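Aprataxin and PNK-like factor (Homo sapiens, PDB 5W7W) acts as a histone chaperone in single- and double-strand DNA break repair, its FHA domain, the part described here, mediating interaction with XRCC1 and XRCC4. Local coordinates at residues A[7-12]-A[16-21]; A[90-95]-A[99-104]. All coordinates share one frame; numbering follows the deposited sequence.

Contact 1: A[7-12]-A[16-21]; sequences GFELQP and GPRVAL. With FMT (formic acid), chain C.
Gln11 and Arg18 run side by side and point the same way, and the amide oxygen of the first is gripped side-on by the guanidinium of the second. Gln11 OE1 lies 2.8 Å from Arg18 NE and 2.9 Å from Arg18 NH2, both hydrogen bonds bent but close to the guanidinium plane. The amide is turned 33° from that plane. Two extended chains make this possible: in Gln11 CG stands anti to the backbone N (chi1 176°), which carries the amide alongside the arginine. The other end of the amide is also used, since Gln11 NE2 donates to O2 of a formic acid molecule, probably from the crystallisation liquor.

Glu9 approaches Arg18 obliquely. Its OE1 rests 3.3 Å from Arg18 CD but 4.5 Å from Arg18 NE, too far for a salt bridge; a water joins Glu9 OE1 to Arg18 NH1 instead.

On the face opposite Glu9 and Ala20, Leu10 and Leu21 cross at about a right angle, with Leu10 CD2 3.9 Å from Leu21 CD1. Leu48 of strand 46-51 packs against both leucines. Backbone pairing fixes the register: Leu10 N to Val19 O is 2.8 Å and Val19 N to Leu10 O is 2.9 Å, the pattern of an antiparallel hydrogen-bonded pair. With strand axes at 153°, the arrangement is a twisted beta hairpin, Phe8, Leu10 and Leu21 turned toward the facing sheet, at the border of the larger sheet of the FHA beta sandwich.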
ATOM      1  N   GLY A   7       8.409  -5.798  -9.570  1.00 15.19           N
ATOM      2  CA  GLY A   7       8.745  -6.896  -8.688  1.00 15.15           C
ATOM      3  C   GLY A   7       7.864  -7.028  -7.461  1.00 13.36           C
ATOM      4  O   GLY A   7       8.160  -7.852  -6.588  1.00 14.86           O
ATOM      5  N   PHE A   8       6.832  -6.209  -7.344  1.00 11.56           N
ATOM      6  CA  PHE A   8       5.912  -6.258  -6.219  1.00 11.38           C
ATOM      7  C   PHE A   8       4.495  -6.211  -6.745  1.00 11.04           C
ATOM      8  O   PHE A   8       4.209  -5.533  -7.732  1.00 12.61           O
ATOM      9  CB  PHE A   8       6.105  -5.076  -5.286  1.00 10.30           C
ATOM     10  CG  PHE A   8       7.391  -5.115  -4.550  1.00 11.06           C
ATOM     11  CD1 PHE A   8       7.499  -5.834  -3.378  1.00 11.88           C
ATOM     12  CD2 PHE A   8       8.503  -4.474  -5.039  1.00 12.09           C
ATOM     13  CE1 PHE A   8       8.693  -5.889  -2.685  1.00 11.73           C
ATOM     14  CE2 PHE A   8       9.705  -4.518  -4.335  1.00 12.35           C
ATOM     15  CZ  PHE A   8       9.801  -5.242  -3.175  1.00 11.07           C
ATOM     16  N   GLU A   9       3.614  -6.919  -6.072  1.00 10.22           N
ATOM     17  CA  GLU A   9       2.185  -6.823  -6.313  1.00 10.08           C
ATOM     18  C   GLU A   9       1.459  -6.640  -4.998  1.00 10.19           C
ATOM     19  O   GLU A   9       1.918  -7.097  -3.944  1.00 10.94           O
ATOM     20  CB  GLU A   9       1.639  -8.074  -7.010  1.00 14.09           C
ATOM     21  CG  GLU A   9       2.071  -8.182  -8.457  1.00 15.07           C
ATOM     22  CD  GLU A   9       1.554  -9.417  -9.177  1.00 20.84           C
ATOM     23  OE1 GLU A   9       0.898 -10.271  -8.549  1.00 22.23           O
ATOM     24  OE2 GLU A   9       1.842  -9.537 -10.386  1.00 25.19           O
ATOM     25  N   LEU A  10       0.327  -5.954  -5.070  1.00  9.96           N
ATOM     26  CA  LEU A  10      -0.561  -5.747  -3.937  1.00 10.70           C
ATOM     27  C   LEU A  10      -1.732  -6.709  -4.037  1.00  9.73           C
ATOM     28  O   LEU A  10      -2.396  -6.780  -5.080  1.00 11.42           O
ATOM     29  CB  LEU A  10      -1.108  -4.320  -3.926  1.00 10.15           C
ATOM     30  CG  LEU A  10      -0.084  -3.188  -4.013  1.00 12.02           C
ATOM     31  CD1 LEU A  10      -0.840  -1.878  -3.968  1.00 13.81           C
ATOM     32  CD2 LEU A  10       0.939  -3.291  -2.912  1.00 15.07           C
ATOM     33  N   GLN A  11      -1.978  -7.448  -2.970  1.00  8.70           N
ATOM     34  CA  GLN A  11      -3.047  -8.439  -2.938  1.00  9.32           C
ATOM     35  C   GLN A  11      -4.132  -8.000  -1.970  1.00  8.71           C
ATOM     36  O   GLN A  11      -3.883  -7.968  -0.759  1.00  8.76           O
ATOM     37  CB  GLN A  11      -2.462  -9.779  -2.501  1.00  9.44           C
ATOM     38  CG  GLN A  11      -3.508 -10.869  -2.327  1.00  9.65           C
ATOM     39  CD  GLN A  11      -2.869 -12.219  -2.225  1.00  9.27           C
ATOM     40  OE1 GLN A  11      -2.639 -12.872  -3.247  1.00 10.14           O
ATOM     41  NE2 GLN A  11      -2.549 -12.646  -1.006  1.00  9.90           N
ATOM     42  N   PRO A  12      -5.343  -7.686  -2.436  1.00  8.94           N
ATOM     43  CA  PRO A  12      -6.381  -7.229  -1.507  1.00  8.75           C
ATOM     44  C   PRO A  12      -6.780  -8.336  -0.545  1.00 10.84           C
ATOM     45  O   PRO A  12      -7.068  -9.470  -0.948  1.00 11.73           O
ATOM     46  CB  PRO A  12      -7.530  -6.817  -2.433  1.00 11.00           C
ATOM     47  CG  PRO A  12      -7.289  -7.516  -3.695  1.00 13.76           C
ATOM     48  CD  PRO A  12      -5.804  -7.662  -3.834  1.00  9.63           C
ATOM     49  N   GLY A  16      -9.767 -10.545  -4.583  1.00 10.53           N
ATOM     50  CA  GLY A  16      -9.840  -9.835  -5.833  1.00 11.82           C
ATOM     51  C   GLY A  16      -8.510  -9.754  -6.543  1.00 11.60           C
ATOM     52  O   GLY A  16      -7.486 -10.233  -6.045  1.00 10.84           O
ATOM     53  N   PRO A  17      -8.499  -9.137  -7.722  1.00 11.33           N
ATOM     54  CA  PRO A  17      -7.271  -9.116  -8.522  1.00 12.55           C
ATOM     55  C   PRO A  17      -6.107  -8.430  -7.823  1.00 11.47           C
ATOM     56  O   PRO A  17      -6.262  -7.409  -7.155  1.00 11.66           O
ATOM     57  CB  PRO A  17      -7.681  -8.347  -9.778  1.00 17.79           C
ATOM     58  CG  PRO A  17      -9.162  -8.414  -9.833  1.00 17.96           C
ATOM     59  CD  PRO A  17      -9.663  -8.600  -8.453  1.00 13.66           C
ATOM     60  N   ARG A  18      -4.917  -8.978  -8.033  1.00 10.18           N
ATOM     61  CA  ARG A  18      -3.703  -8.333  -7.562  1.00  9.66           C
ATOM     62  C   ARG A  18      -3.392  -7.132  -8.444  1.00 11.37           C
ATOM     63  O   ARG A  18      -3.792  -7.072  -9.612  1.00 13.26           O
ATOM     64  CB  ARG A  18      -2.545  -9.328  -7.590  1.00  9.96           C
ATOM     65  CG  ARG A  18      -2.705 -10.494  -6.637  1.00 11.09           C
ATOM     66  CD  ARG A  18      -1.695 -11.598  -6.906  1.00 10.07           C
ATOM     67  NE  ARG A  18      -1.861 -12.670  -5.935  1.00 11.64           N
ATOM     68  CZ  ARG A  18      -1.373 -13.901  -6.059  1.00 12.13           C
ATOM     69  NH1 ARG A  18      -0.671 -14.252  -7.128  1.00 12.34           N
ATOM     70  NH2 ARG A  18      -1.604 -14.773  -5.102  1.00 11.74           N
ATOM     71  N   VAL A  19      -2.698  -6.157  -7.870  1.00 10.48           N
ATOM     72  CA  VAL A  19      -2.334  -4.928  -8.572  1.00 11.32           C
ATOM     73  C   VAL A  19      -0.813  -4.852  -8.628  1.00 10.58           C
ATOM     74  O   VAL A  19      -0.150  -4.817  -7.590  1.00 11.02           O
ATOM     75  CB  VAL A  19      -2.930  -3.690  -7.887  1.00 13.38           C
ATOM     76  CG1 VAL A  19      -2.486  -2.401  -8.599  1.00 15.21           C
ATOM     77  CG2 VAL A  19      -4.464  -3.811  -7.835  1.00 16.15           C
ATOM     78  N   ALA A  20      -0.256  -4.800  -9.825  1.00 13.16           N
ATOM     79  CA  ALA A  20       1.186  -4.733  -9.972  1.00 11.82           C
ATOM     80  C   ALA A  20       1.680  -3.303  -9.846  1.00 12.31           C
ATOM     81  O   ALA A  20       1.003  -2.343 -10.230  1.00 15.96           O
ATOM     82  CB  ALA A  20       1.614  -5.296 -11.324  1.00 16.02           C
ATOM     83  N   LEU A  21       2.871  -3.166  -9.275  1.00 11.97           N
ATOM     84  CA  LEU A  21       3.529  -1.874  -9.132  1.00 12.70           C
ATOM     85  C   LEU A  21       4.730  -1.760 -10.062  1.00 13.03           C
ATOM     86  O   LEU A  21       5.498  -2.714 -10.224  1.00 14.62           O
ATOM     87  CB  LEU A  21       4.018  -1.681  -7.705  1.00 12.12           C
ATOM     88  CG  LEU A  21       2.930  -1.722  -6.642  1.00 13.30           C
ATOM     89  CD1 LEU A  21       3.595  -1.658  -5.280  1.00 14.73           C
ATOM     90  CD2 LEU A  21       1.966  -0.587  -6.807  1.00 15.23           C
TER
HETATM   91  C   FMT C 201      -4.447 -12.537   2.105  1.00 17.93           C
HETATM   92  O1  FMT C 201      -4.604 -12.757   3.297  1.00 19.35           O
HETATM   93  O2  FMT C 201      -3.413 -12.029   1.687  1.00 14.15           O
HETATM   94  O   HOH W   1       5.221  -5.590 -10.503  1.00 22.57           O
HETATM   95  O   HOH W   2       0.215 -12.715  -9.405  1.00 17.82           O

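Contact 2: A[90-95]-A[99-104]; sequences DSFSLL and YIFRIL. With FMT (formic acid), chain C; FMT (formic acid), chain D.
Phe92 and Phe101 project from the same face of the sheet with their ring planes only 26° apart, yet the centroids lie 5.6 Å from each other, so the rings are offset along their planes and barely overlap. Two atoms of the Phe92 ring do the touching: CE1 lies 3.9 Å from Phe101 CB, while CZ approaches Phe101 CD2. Phe92 CG sits between its backbone N and carbonyl carbon (chi1 78°), which swings the ring over toward the partner strand. Ile103 crosses Phe92 at about a right angle, bringing its CD1 to the ring edge, 4.0 Å from Phe92 CD1.

Beyond the corner of the chain, Leu95 lies alongside Tyr99, its CD1 3.7 Å from Tyr99 CE2. The tyrosine hydroxyl is hydrogen-bonded to Asp38.

On the face that carries Ser91, Ser93, Ile100 and Arg102, Ser93 CB packs 3.6 Å from Ile100 CG1. Ser93 OG turns back to donate to Leu95 O within its own segment, satisfying the buried hydroxyl. Arg102 bends at chi3 (-54°), and its NE and NH2 each donate to a different oxygen of one formic acid molecule, with Ser91 OG over one guanidinium face.

Between the pairs Ser91–Arg102 and Ser93–Ile100, Phe92 and Phe101 form the antiparallel hydrogen-bonded pair; Phe101 N to Phe92 O measures 2.8 Å. Ile103 N donates to Asp90 O at 2.9 Å, while the carboxylate of Asp90 is held by Tyr67, Ser70 and Asn87. Within the sheet the hairpin lies between strand 8-12, beside 100-105, and strand 66-68, beside 91-93, while Phe92 packs inward on Ile28 and Ile57 of the facing sheet.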
ATOM      1  N   ASP A  90       4.068  -8.535   4.571  1.00  9.47           N
ATOM      2  CA  ASP A  90       3.472  -7.486   5.378  1.00  9.66           C
ATOM      3  C   ASP A  90       2.184  -7.005   4.703  1.00  8.76           C
ATOM      4  O   ASP A  90       1.941  -7.254   3.523  1.00 10.04           O
ATOM      5  CB  ASP A  90       4.403  -6.278   5.470  1.00  9.32           C
ATOM      6  CG  ASP A  90       5.648  -6.503   6.290  1.00 10.26           C
ATOM      7  OD1 ASP A  90       5.778  -7.555   6.948  1.00 11.04           O
ATOM      8  OD2 ASP A  90       6.501  -5.585   6.292  1.00 10.82           O
ATOM      9  N   SER A  91       1.375  -6.272   5.460  1.00  8.93           N
ATOM     10  CA  SER A  91       0.164  -5.651   4.944  1.00 10.32           C
ATOM     11  C   SER A  91       0.182  -4.164   5.262  1.00  9.80           C
ATOM     12  O   SER A  91       0.787  -3.732   6.240  1.00  9.80           O
ATOM     13  CB  SER A  91      -1.091  -6.260   5.560  1.00  9.68           C
ATOM     14  OG  SER A  91      -1.219  -7.643   5.249  1.00 12.93           O
ATOM     15  N   PHE A  92      -0.514  -3.393   4.432  1.00  8.57           N
ATOM     16  CA  PHE A  92      -0.844  -2.016   4.776  1.00  9.34           C
ATOM     17  C   PHE A  92      -2.300  -1.789   4.406  1.00  8.56           C
ATOM     18  O   PHE A  92      -2.896  -2.571   3.665  1.00  8.64           O
ATOM     19  CB  PHE A  92       0.047  -0.996   4.050  1.00 10.05           C
ATOM     20  CG  PHE A  92      -0.333  -0.767   2.625  1.00  9.65           C
ATOM     21  CD1 PHE A  92       0.169  -1.578   1.620  1.00 10.44           C
ATOM     22  CD2 PHE A  92      -1.193   0.253   2.274  1.00 11.14           C
ATOM     23  CE1 PHE A  92      -0.198  -1.373   0.307  1.00 12.00           C
ATOM     24  CE2 PHE A  92      -1.554   0.455   0.969  1.00 11.82           C
ATOM     25  CZ  PHE A  92      -1.051  -0.358  -0.018  1.00 10.51           C
ATOM     26  N   SER A  93      -2.883  -0.710   4.915  1.00  8.71           N
ATOM     27  CA  SER A  93      -4.254  -0.400   4.553  1.00  8.43           C
ATOM     28  C   SER A  93      -4.474   1.100   4.501  1.00  9.22           C
ATOM     29  O   SER A  93      -3.751   1.896   5.115  1.00  8.81           O
ATOM     30  CB  SER A  93      -5.247  -1.047   5.511  1.00  9.49           C
ATOM     31  OG  SER A  93      -5.143  -0.507   6.815  1.00  9.83           O
ATOM     32  N   LEU A  94      -5.515   1.468   3.764  1.00  7.90           N
ATOM     33  CA  LEU A  94      -5.874   2.870   3.607  1.00  9.11           C
ATOM     34  C   LEU A  94      -6.994   3.305   4.545  1.00 10.67           C
ATOM     35  O   LEU A  94      -7.171   4.509   4.759  1.00 10.52           O
ATOM     36  CB  LEU A  94      -6.256   3.175   2.155  1.00 10.10           C
ATOM     37  CG  LEU A  94      -5.168   2.868   1.128  1.00 11.16           C
ATOM     38  CD1 LEU A  94      -5.663   3.304  -0.250  1.00 18.70           C
ATOM     39  CD2 LEU A  94      -3.881   3.553   1.455  1.00 15.32           C
ATOM     40  N   LEU A  95      -7.759   2.372   5.098  1.00  8.90           N
ATOM     41  CA  LEU A  95      -8.648   2.615   6.230  1.00  9.71           C
ATOM     42  C   LEU A  95      -8.315   1.558   7.271  1.00  8.82           C
ATOM     43  O   LEU A  95      -7.648   0.559   6.988  1.00  9.50           O
ATOM     44  CB  LEU A  95     -10.138   2.546   5.858  1.00  9.39           C
ATOM     45  CG  LEU A  95     -10.618   3.604   4.876  1.00  9.77           C
ATOM     46  CD1 LEU A  95     -12.053   3.315   4.509  1.00 11.86           C
ATOM     47  CD2 LEU A  95     -10.502   5.008   5.469  1.00 10.66           C
ATOM     48  N   TYR A  99      -9.724  -1.771   2.572  1.00  9.31           N
ATOM     49  CA  TYR A  99      -8.658  -1.458   1.625  1.00  9.09           C
ATOM     50  C   TYR A  99      -7.288  -1.869   2.178  1.00  9.49           C
ATOM     51  O   TYR A  99      -6.344  -1.070   2.259  1.00  8.83           O
ATOM     52  CB  TYR A  99      -8.687   0.018   1.213  1.00 10.14           C
ATOM     53  CG  TYR A  99     -10.054   0.504   0.791  1.00 10.67           C
ATOM     54  CD1 TYR A  99     -10.730  -0.105  -0.258  1.00 10.96           C
ATOM     55  CD2 TYR A  99     -10.671   1.556   1.441  1.00 10.91           C
ATOM     56  CE1 TYR A  99     -11.984   0.336  -0.658  1.00 12.03           C
ATOM     57  CE2 TYR A  99     -11.930   1.998   1.053  1.00 12.81           C
ATOM     58  CZ  TYR A  99     -12.573   1.384   0.011  1.00 12.69           C
ATOM     59  OH  TYR A  99     -13.838   1.818  -0.370  1.00 14.52           O
ATOM     60  N   ILE A 100      -7.210  -3.129   2.584  1.00  8.89           N
ATOM     61  CA  ILE A 100      -6.031  -3.765   3.152  1.00  8.45           C
ATOM     62  C   ILE A 100      -5.380  -4.575   2.038  1.00  8.89           C
ATOM     63  O   ILE A 100      -6.065  -5.282   1.279  1.00  9.83           O
ATOM     64  CB  ILE A 100      -6.416  -4.684   4.335  1.00 10.12           C
ATOM     65  CG1 ILE A 100      -7.332  -3.972   5.347  1.00 10.75           C
ATOM     66  CG2 ILE A 100      -5.169  -5.205   5.021  1.00 11.43           C
ATOM     67  CD1 ILE A 100      -8.088  -4.900   6.280  1.00 11.02           C
ATOM     68  N   PHE A 101      -4.055  -4.494   1.938  1.00  8.55           N
ATOM     69  CA  PHE A 101      -3.289  -5.191   0.917  1.00  8.76           C
ATOM     70  C   PHE A 101      -2.083  -5.874   1.519  1.00  9.12           C
ATOM     71  O   PHE A 101      -1.357  -5.274   2.302  1.00  9.80           O
ATOM     72  CB  PHE A 101      -2.795  -4.202  -0.130  1.00  9.54           C
ATOM     73  CG  PHE A 101      -3.901  -3.506  -0.863  1.00  9.49           C
ATOM     74  CD1 PHE A 101      -4.445  -4.045  -2.027  1.00  9.46           C
ATOM     75  CD2 PHE A 101      -4.422  -2.329  -0.378  1.00 10.24           C
ATOM     76  CE1 PHE A 101      -5.481  -3.398  -2.687  1.00 11.27           C
ATOM     77  CE2 PHE A 101      -5.470  -1.699  -1.034  1.00 11.02           C
ATOM     78  CZ  PHE A 101      -5.999  -2.245  -2.182  1.00 11.52           C
ATOM     79  N   ARG A 102      -1.858  -7.119   1.116  1.00  8.92           N
ATOM     80  CA  ARG A 102      -0.640  -7.843   1.418  1.00  8.89           C
ATOM     81  C   ARG A 102       0.360  -7.605   0.295  1.00  8.13           C
ATOM     82  O   ARG A 102      -0.007  -7.536  -0.878  1.00  9.26           O
ATOM     83  CB  ARG A 102      -0.930  -9.337   1.564  1.00 10.32           C
ATOM     84  CG  ARG A 102       0.286 -10.093   2.039  1.00 12.33           C
ATOM     85  CD  ARG A 102       0.065 -11.584   2.239  1.00 15.63           C
ATOM     86  NE  ARG A 102      -1.063 -11.877   3.128  1.00 14.75           N
ATOM     87  CZ  ARG A 102      -0.983 -11.980   4.451  1.00 19.86           C
ATOM     88  NH1 ARG A 102       0.166 -11.811   5.083  1.00 22.24           N
ATOM     89  NH2 ARG A 102      -2.059 -12.249   5.179  1.00 20.49           N
ATOM     90  N   ILE A 103       1.625  -7.500   0.661  1.00  9.29           N
ATOM     91  CA  ILE A 103       2.712  -7.321  -0.298  1.00  8.96           C
ATOM     92  C   ILE A 103       3.230  -8.680  -0.744  1.00  9.54           C
ATOM     93  O   ILE A 103       3.627  -9.501   0.088  1.00 10.34           O
ATOM     94  CB  ILE A 103       3.848  -6.518   0.342  1.00  9.67           C
ATOM     95  CG1 ILE A 103       3.366  -5.170   0.875  1.00 12.40           C
ATOM     96  CG2 ILE A 103       4.996  -6.329  -0.618  1.00 11.19           C
ATOM     97  CD1 ILE A 103       2.492  -4.371  -0.038  1.00 11.86           C
ATOM     98  N   LEU A 104       3.269  -8.893  -2.047  1.00  9.03           N
ATOM     99  CA  LEU A 104       3.877 -10.079  -2.626  1.00  9.44           C
ATOM    100  C   LEU A 104       5.051  -9.688  -3.517  1.00  9.81           C
ATOM    101  O   LEU A 104       4.967  -8.729  -4.281  1.00 11.13           O
ATOM    102  CB  LEU A 104       2.848 -10.833  -3.481  1.00 11.11           C
ATOM    103  CG  LEU A 104       1.650 -11.393  -2.713  1.00 12.12           C
ATOM    104  CD1 LEU A 104       0.702 -12.064  -3.676  1.00 15.95           C
ATOM    105  CD2 LEU A 104       2.060 -12.339  -1.621  1.00 15.11           C
TER
HETATM  106  C   FMT C 201      -4.447 -12.537   2.105  1.00 17.93           C
HETATM  107  O1  FMT C 201      -4.604 -12.757   3.297  1.00 19.35           O
HETATM  108  O2  FMT C 201      -3.413 -12.029   1.687  1.00 14.15           O
HETATM  109  C   FMT D 202     -11.913  -3.473   0.382  1.00 17.00           C
HETATM  110  O1  FMT D 202     -13.097  -3.271   0.085  1.00 21.07           O
HETATM  111  O2  FMT D 202     -11.585  -3.845   1.506  1.00 15.74           O

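Overall arrangement
From the N terminus, contact 1 closes first, joining 7-12 to 16-21 across a short turn; contact 2 opens only much later, joining 90-95 to 99-104 across a turn of the same length. The two hairpins therefore follow in series and neither nest nor cross. In space, however, they are adjacent, with centres about 10 Å apart, because strands 8-12 and 100-105 are neighbours: Gln11 N lies 2.9 Å from Arg102 O, and Glu9 N lies 2.9 Å from Leu104 O. This pairing brings the two ends of the chain together in one antiparallel sheet. Leu10 packs on Ile103, and one formic acid molecule bonds to both Gln11 and Arg102.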